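Putative alpha-L-fucosidase (Bacteroides thetaiotaomicron, PDB 3EYP) probably releases alpha-L-fucose from glycans by hydrolysis, as a glycoside hydrolase family 29 enzyme with a second, F5/8 type C-like domain. Local coordinates at residues E16-E21 with I419-I424; E384-L389 with A447-G452. All coordinates share one frame; numbering follows the deposited sequence.

Contact 1: E16-E21 with I419-I424. With GOL (glycerol), chain F.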
loop_
_atom_site.group_PDB
_atom_site.type_symbol
_atom_site.label_atom_id
_atom_site.label_comp_id
_atom_site.label_asym_id
_atom_site.label_seq_id
_atom_site.Cartn_x
_atom_site.Cartn_y
_atom_site.Cartn_z
ATOM N N GLU A 16 -1.241 8.338 -8.107
ATOM C CA GLU A 16 -1.462 7.069 -8.854
ATOM C C GLU A 16 -1.353 5.867 -7.889
ATOM O O GLU A 16 -2.201 4.970 -7.845
ATOM C CB GLU A 16 -0.459 6.987 -10.022
ATOM C CG GLU A 16 -0.521 5.659 -10.820
ATOM C CD GLU A 16 0.221 4.520 -10.119
ATOM O OE1 GLU A 16 1.372 4.768 -9.674
ATOM O OE2 GLU A 16 -0.353 3.401 -10.015
ATOM N N TRP A 17 -0.328 5.930 -7.055
ATOM C CA TRP A 17 -0.031 4.881 -6.050
ATOM C C TRP A 17 -1.136 4.784 -5.018
ATOM O O TRP A 17 -1.638 3.709 -4.697
ATOM C CB TRP A 17 1.325 5.167 -5.381
ATOM C CG TRP A 17 1.627 4.409 -4.120
ATOM C CD1 TRP A 17 2.234 3.198 -4.021
ATOM C CD2 TRP A 17 1.389 4.850 -2.763
ATOM N NE1 TRP A 17 2.391 2.841 -2.687
ATOM C CE2 TRP A 17 1.860 3.828 -1.898
ATOM C CE3 TRP A 17 0.765 5.959 -2.206
ATOM C CZ2 TRP A 17 1.752 3.911 -0.524
ATOM C CZ3 TRP A 17 0.650 6.044 -0.832
ATOM C CH2 TRP A 17 1.158 5.023 0.003
ATOM N N TYR A 18 -1.595 5.936 -4.549
ATOM C CA TYR A 18 -2.668 5.940 -3.555
ATOM C C TYR A 18 -3.930 5.236 -4.088
ATOM O O TYR A 18 -4.637 4.507 -3.385
ATOM C CB TYR A 18 -2.988 7.385 -3.098
ATOM C CG TYR A 18 -2.562 7.731 -1.694
ATOM C CD1 TYR A 18 -1.864 8.911 -1.429
ATOM C CD2 TYR A 18 -2.906 6.898 -0.624
ATOM C CE1 TYR A 18 -1.522 9.258 -0.135
ATOM C CE2 TYR A 18 -2.552 7.218 0.665
ATOM C CZ TYR A 18 -1.839 8.381 0.900
ATOM O OH TYR A 18 -1.496 8.716 2.183
ATOM N N ASN A 19 -4.202 5.501 -5.358
ATOM C CA ASN A 19 -5.407 5.021 -6.004
ATOM C C ASN A 19 -5.434 3.505 -6.235
ATOM O O ASN A 19 -6.495 2.894 -6.469
ATOM C CB ASN A 19 -5.615 5.754 -7.334
ATOM C CG ASN A 19 -7.009 5.531 -7.888
ATOM O OD1 ASN A 19 -8.009 5.545 -7.147
ATOM N ND2 ASN A 19 -7.076 5.237 -9.180
ATOM N N ARG A 20 -4.263 2.899 -6.137
ATOM C CA ARG A 20 -4.147 1.417 -6.314
ATOM C C ARG A 20 -4.875 0.659 -5.183
ATOM O O ARG A 20 -5.533 -0.377 -5.343
ATOM C CB ARG A 20 -2.681 0.979 -6.336
ATOM C CG ARG A 20 -1.829 1.594 -7.411
ATOM C CD ARG A 20 -0.397 1.010 -7.335
ATOM N NE ARG A 20 0.557 1.776 -8.115
ATOM C CZ ARG A 20 1.883 1.700 -7.967
ATOM N NH1 ARG A 20 2.442 0.891 -7.081
ATOM N NH2 ARG A 20 2.646 2.433 -8.708
ATOM N N GLU A 21 -4.755 1.266 -4.027
ATOM C CA GLU A 21 -5.300 0.756 -2.734
ATOM C C GLU A 21 -4.590 -0.441 -2.208
ATOM O O GLU A 21 -4.096 -0.448 -1.084
ATOM C CB GLU A 21 -6.822 0.561 -2.793
ATOM C CG GLU A 21 -7.481 1.920 -2.911
ATOM C CD GLU A 21 -8.990 1.943 -2.784
ATOM O OE1 GLU A 21 -9.634 0.878 -2.661
ATOM O OE2 GLU A 21 -9.504 3.095 -2.818
ATOM N N ILE A 419 -7.741 12.333 8.005
ATOM C CA ILE A 419 -8.538 11.752 6.980
ATOM C C ILE A 419 -7.692 11.265 5.824
ATOM O O ILE A 419 -7.590 10.069 5.571
ATOM C CB ILE A 419 -9.631 12.683 6.447
ATOM C CG1 ILE A 419 -10.586 13.128 7.581
ATOM C CG2 ILE A 419 -10.403 11.917 5.412
ATOM C CD1 ILE A 419 -11.673 14.176 7.160
ATOM N N GLY A 420 -7.088 12.201 5.141
ATOM C CA GLY A 420 -6.353 11.885 3.930
ATOM C C GLY A 420 -7.144 11.115 2.871
ATOM O O GLY A 420 -8.324 11.382 2.569
ATOM N N HIS A 421 -6.480 10.106 2.329
ATOM C CA HIS A 421 -7.013 9.362 1.182
ATOM C C HIS A 421 -8.271 8.648 1.497
ATOM O O HIS A 421 -9.239 8.610 0.730
ATOM C CB HIS A 421 -5.945 8.338 0.635
ATOM C CG HIS A 421 -6.436 7.549 -0.528
ATOM N ND1 HIS A 421 -6.651 6.190 -0.458
ATOM C CD2 HIS A 421 -6.782 7.924 -1.787
ATOM C CE1 HIS A 421 -7.085 5.757 -1.631
ATOM N NE2 HIS A 421 -7.157 6.783 -2.455
ATOM N N LYS A 422 -8.259 8.045 2.652
ATOM C CA LYS A 422 -9.380 7.217 3.098
ATOM C C LYS A 422 -9.172 6.930 4.575
ATOM O O LYS A 422 -8.047 6.726 5.020
ATOM C CB LYS A 422 -9.430 5.894 2.332
ATOM C CG LYS A 422 -10.714 5.086 2.564
ATOM C CD LYS A 422 -10.602 3.658 1.887
ATOM C CE LYS A 422 -10.299 3.783 0.465
ATOM N NZ LYS A 422 -11.526 3.938 -0.410
ATOM N N TRP A 423 -10.271 7.019 5.327
ATOM C CA TRP A 423 -10.267 6.609 6.705
ATOM C C TRP A 423 -11.533 5.825 6.953
ATOM O O TRP A 423 -12.646 6.304 6.657
ATOM C CB TRP A 423 -10.126 7.791 7.692
ATOM C CG TRP A 423 -9.472 7.317 8.931
ATOM C CD1 TRP A 423 -10.058 6.657 9.955
ATOM C CD2 TRP A 423 -8.089 7.332 9.191
ATOM N NE1 TRP A 423 -9.114 6.302 10.908
ATOM C CE2 TRP A 423 -7.886 6.704 10.446
ATOM C CE3 TRP A 423 -6.986 7.810 8.498
ATOM C CZ2 TRP A 423 -6.635 6.545 10.995
ATOM C CZ3 TRP A 423 -5.701 7.690 9.108
ATOM C CH2 TRP A 423 -5.556 7.036 10.299
ATOM N N ILE A 424 -11.354 4.594 7.424
ATOM C CA ILE A 424 -12.510 3.731 7.756
ATOM C C ILE A 424 -12.630 3.602 9.240
ATOM O O ILE A 424 -11.625 3.501 9.952
ATOM C CB ILE A 424 -12.326 2.303 7.144
ATOM C CG1 ILE A 424 -12.330 2.377 5.593
ATOM C CG2 ILE A 424 -13.374 1.285 7.743
ATOM C CD1 ILE A 424 -11.833 1.092 4.898
HETATM C C1 GOL F . -14.655 0.441 -2.214
HETATM O O1 GOL F . -13.842 -0.496 -2.885
HETATM C C2 GOL F . -13.727 1.287 -1.374
HETATM O O2 GOL F . -12.544 1.546 -2.125
HETATM C C3 GOL F . -13.411 0.453 -0.149
HETATM O O3 GOL F . -12.510 1.137 0.681
HETATM O O HOH W 1 -8.882 5.141 -4.371
#
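Tyr18, near the end of helix 12-20, faces His421 in the loop that leads into strand 423-432; their CA atoms are 7.3 Å apart, and no backbone hydrogen bond joins the two segments. The rings of Tyr18 and His421 lie nearly parallel, with planes at 22°, but are slid so far apart that they barely overlap. What meets instead is methylene on ring. His421 CB sits 3.9 Å from the centroid of the Tyr18 ring, and Tyr18 CB returns a CH-pi contact to the imidazole face. With CG of His421 anti to its own N (chi1 180°), the imidazole runs back along the tyrosine towards the helix end. The other face of the Tyr18 ring is covered by Trp17 CZ3, so the phenol is held between two layers. Its hydroxyl bonds to Asn289 O.

Just past the helix, Glu21 takes positive phi. Its extended side chain crosses that of Lys422 at about a right angle. A salt bridge joins Glu21 OE2 to Lys422 NZ, but at 3.3 Å its hydrogen bond is weak; Lys422 NZ also pairs with Glu384. A glycerol, probably from the crystallisation liquor, accepts bonds from Lys422 NZ at O2 and O3. A water 2.6 Å from Glu21 OE2 also reaches Asn19 OD1 and His421 NE2. This is interdomain packing: an aromatic and charged seam between the first helix of the fucosidase TIM-barrel domain and a loop of the beta-sandwich F5/8 type C domain.

Contact 2: E384-L389 with A447-G452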
loop_
_atom_site.group_PDB
_atom_site.type_symbol
_atom_site.label_atom_id
_atom_site.label_comp_id
_atom_site.label_asym_id
_atom_site.label_seq_id
_atom_site.Cartn_x
_atom_site.Cartn_y
_atom_site.Cartn_z
ATOM N N GLU A 384 -13.291 10.369 2.896
ATOM C CA GLU A 384 -12.201 10.610 1.917
ATOM C C GLU A 384 -11.998 12.077 1.619
ATOM O O GLU A 384 -12.905 12.789 1.228
ATOM C CB GLU A 384 -12.475 9.873 0.595
ATOM C CG GLU A 384 -12.647 8.378 0.766
ATOM C CD GLU A 384 -13.128 7.673 -0.499
ATOM O OE1 GLU A 384 -13.511 8.328 -1.488
ATOM O OE2 GLU A 384 -13.122 6.434 -0.513
ATOM N N GLU A 385 -10.765 12.505 1.809
ATOM C CA GLU A 385 -10.325 13.874 1.582
ATOM C C GLU A 385 -9.815 14.059 0.163
ATOM O O GLU A 385 -9.411 13.095 -0.535
ATOM C CB GLU A 385 -9.214 14.227 2.614
ATOM C CG GLU A 385 -9.128 15.663 2.984
ATOM C CD GLU A 385 -8.282 15.903 4.260
ATOM O OE1 GLU A 385 -7.497 14.986 4.647
ATOM O OE2 GLU A 385 -8.403 17.014 4.856
ATOM N N VAL A 386 -9.901 15.309 -0.289
ATOM C CA VAL A 386 -9.345 15.711 -1.577
ATOM C C VAL A 386 -7.838 15.879 -1.387
ATOM O O VAL A 386 -7.366 16.912 -1.060
ATOM C CB VAL A 386 -9.999 17.063 -2.106
ATOM C CG1 VAL A 386 -9.414 17.467 -3.471
ATOM C CG2 VAL A 386 -11.533 16.904 -2.216
ATOM N N ILE A 387 -7.086 14.820 -1.622
ATOM C CA ILE A 387 -5.692 14.809 -1.196
ATOM C C ILE A 387 -4.746 15.704 -1.942
ATOM O O ILE A 387 -3.737 16.137 -1.413
ATOM C CB ILE A 387 -5.123 13.366 -1.070
ATOM C CG1 ILE A 387 -5.165 12.625 -2.401
ATOM C CG2 ILE A 387 -5.853 12.655 0.024
ATOM C CD1 ILE A 387 -4.496 11.187 -2.326
ATOM N N GLU A 388 -5.091 16.001 -3.187
ATOM C CA GLU A 388 -4.350 17.001 -3.982
ATOM C C GLU A 388 -4.296 18.348 -3.254
ATOM O O GLU A 388 -3.410 19.177 -3.490
ATOM C CB GLU A 388 -5.016 17.203 -5.350
ATOM C CG GLU A 388 -4.984 15.998 -6.246
ATOM C CD GLU A 388 -6.185 15.066 -6.076
ATOM O OE1 GLU A 388 -6.966 15.205 -5.092
ATOM O OE2 GLU A 388 -6.366 14.191 -6.954
ATOM N N LEU A 389 -5.237 18.542 -2.337
ATOM C CA LEU A 389 -5.403 19.842 -1.680
ATOM C C LEU A 389 -4.779 19.825 -0.290
ATOM O O LEU A 389 -4.787 20.815 0.436
ATOM C CB LEU A 389 -6.880 20.243 -1.596
ATOM C CG LEU A 389 -7.493 20.684 -2.936
ATOM C CD1 LEU A 389 -8.925 21.152 -2.770
ATOM C CD2 LEU A 389 -6.608 21.759 -3.599
ATOM N N ALA A 447 -12.276 19.910 2.576
ATOM C CA ALA A 447 -12.461 19.467 1.185
ATOM C C ALA A 447 -12.591 17.957 1.172
ATOM O O ALA A 447 -11.585 17.258 1.325
ATOM C CB ALA A 447 -11.276 19.901 0.340
ATOM N N ILE A 448 -13.839 17.486 1.108
ATOM C CA ILE A 448 -14.176 16.070 1.312
ATOM C C ILE A 448 -14.935 15.447 0.128
ATOM O O ILE A 448 -16.051 15.886 -0.267
ATOM C CB ILE A 448 -14.966 15.896 2.626
ATOM C CG1 ILE A 448 -14.099 16.403 3.805
ATOM C CG2 ILE A 448 -15.395 14.397 2.830
ATOM C CD1 ILE A 448 -14.869 16.886 5.015
ATOM N N HIS A 449 -14.339 14.389 -0.397
ATOM C CA HIS A 449 -14.852 13.726 -1.591
ATOM C C HIS A 449 -16.061 12.885 -1.243
ATOM O O HIS A 449 -17.066 12.877 -1.939
ATOM C CB HIS A 449 -13.799 12.784 -2.238
ATOM C CG HIS A 449 -12.933 13.438 -3.256
ATOM N ND1 HIS A 449 -13.450 14.036 -4.392
ATOM C CD2 HIS A 449 -11.583 13.505 -3.375
ATOM C CE1 HIS A 449 -12.455 14.515 -5.123
ATOM N NE2 HIS A 449 -11.313 14.186 -4.542
ATOM N N THR A 450 -15.925 12.193 -0.138
ATOM C CA THR A 450 -16.820 11.112 0.203
ATOM C C THR A 450 -17.087 11.028 1.659
ATOM O O THR A 450 -16.191 11.159 2.484
ATOM C CB THR A 450 -16.218 9.717 -0.275
ATOM O OG1 THR A 450 -15.866 9.803 -1.672
ATOM C CG2 THR A 450 -17.195 8.581 -0.029
ATOM N N PHE A 451 -18.350 10.775 1.973
ATOM C CA PHE A 451 -18.742 10.379 3.331
ATOM C C PHE A 451 -19.869 9.363 3.254
ATOM O O PHE A 451 -20.797 9.537 2.495
ATOM C CB PHE A 451 -19.142 11.566 4.214
ATOM C CG PHE A 451 -19.507 11.166 5.636
ATOM C CD1 PHE A 451 -18.545 10.666 6.500
ATOM C CD2 PHE A 451 -20.815 11.316 6.111
ATOM C CE1 PHE A 451 -18.888 10.320 7.767
ATOM C CE2 PHE A 451 -21.162 10.964 7.381
ATOM C CZ PHE A 451 -20.229 10.469 8.220
ATOM N N GLY A 452 -19.730 8.271 3.983
ATOM C CA GLY A 452 -20.711 7.217 3.977
ATOM C C GLY A 452 -20.749 6.386 5.240
ATOM O O GLY A 452 -19.847 6.396 6.063
HETATM O O HOH W 2 -10.940 18.318 4.731
HETATM O O HOH W 3 -8.528 13.294 -4.165
#
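Glu384 and Glu385 run antiparallel to 447-452, pairing with Thr450 and Ile448, and the register slips by one residue between the two pairs. Glu384 O takes both N-H groups of the bulge: His449 N at 2.7 Å and, weakly, Thr450 N. Glu384 N returns a bond to Thr450 O, and beyond the bulge Val386 N binds Ala447 O at 3.0 Å.

The side chains of Glu384 and Thr450 lie side by side and point the same way. Thr450 OG1 donates to Glu384 OE1 over 2.8 Å, meeting it from above the carboxylate plane, 50° out of it. The other oxygen, Glu384 OE2, forms a salt bridge with Lys422. A leucine in place of Glu384 would probably leave the Thr450 hydroxyl without this acceptor and Lys422 without one of its anionic mates.

Val386 crosses His449 at about a right angle and sets CG2 over the centre of the imidazole, 3.6 Å from the ring centroid. With CG1 anti to the backbone N (chi1 -179°), CG2 is turned over the ring, and the same methyl packs on Ala447 CB. His449 ND1 is hydrogen-bonded to Thr355 O, which helps set the ring's rotation; NE2 gives a weak bond to a water that also donates to Glu388 OE1. Leu389 CD1 reaches Ala447 CB at 4.1 Å. Glu385 points to the same face as Ile448; its OE1 accepts from Gly420 N, and a water bridges its OE2 to Ala447 N. The pairing is a classic beta bulge, here joining neighbouring strands of one sheet in the F5/8 type C beta-sandwich.

Overall arrangement
Contacts 1 and 2 lie side by side, their centres about 10 Å apart, and strands 423-432 and 380-385 are neighbours in one antiparallel sheet. Contact 2 pairs two strands within the F5/8 type C domain, and its 384-389 segment also touches helix 12-20; contact 1 joins the domain to that helix. The two meet directly. Lys422 NZ lies 3.0 Å from Glu384 OE2, so the lysine lies between Glu384 and Glu21, one carboxylate from each domain, with the bond to Glu21 the weaker. Gly420 O probably accepts a hydrogen bond from Glu385 N at 2.8 Å. Ile387 packs on Tyr18 and on Gly420. The glycerol bound at contact 1 is about 5 Å from the Glu384 side chain, nearest atoms, and also bonds to Tyr282.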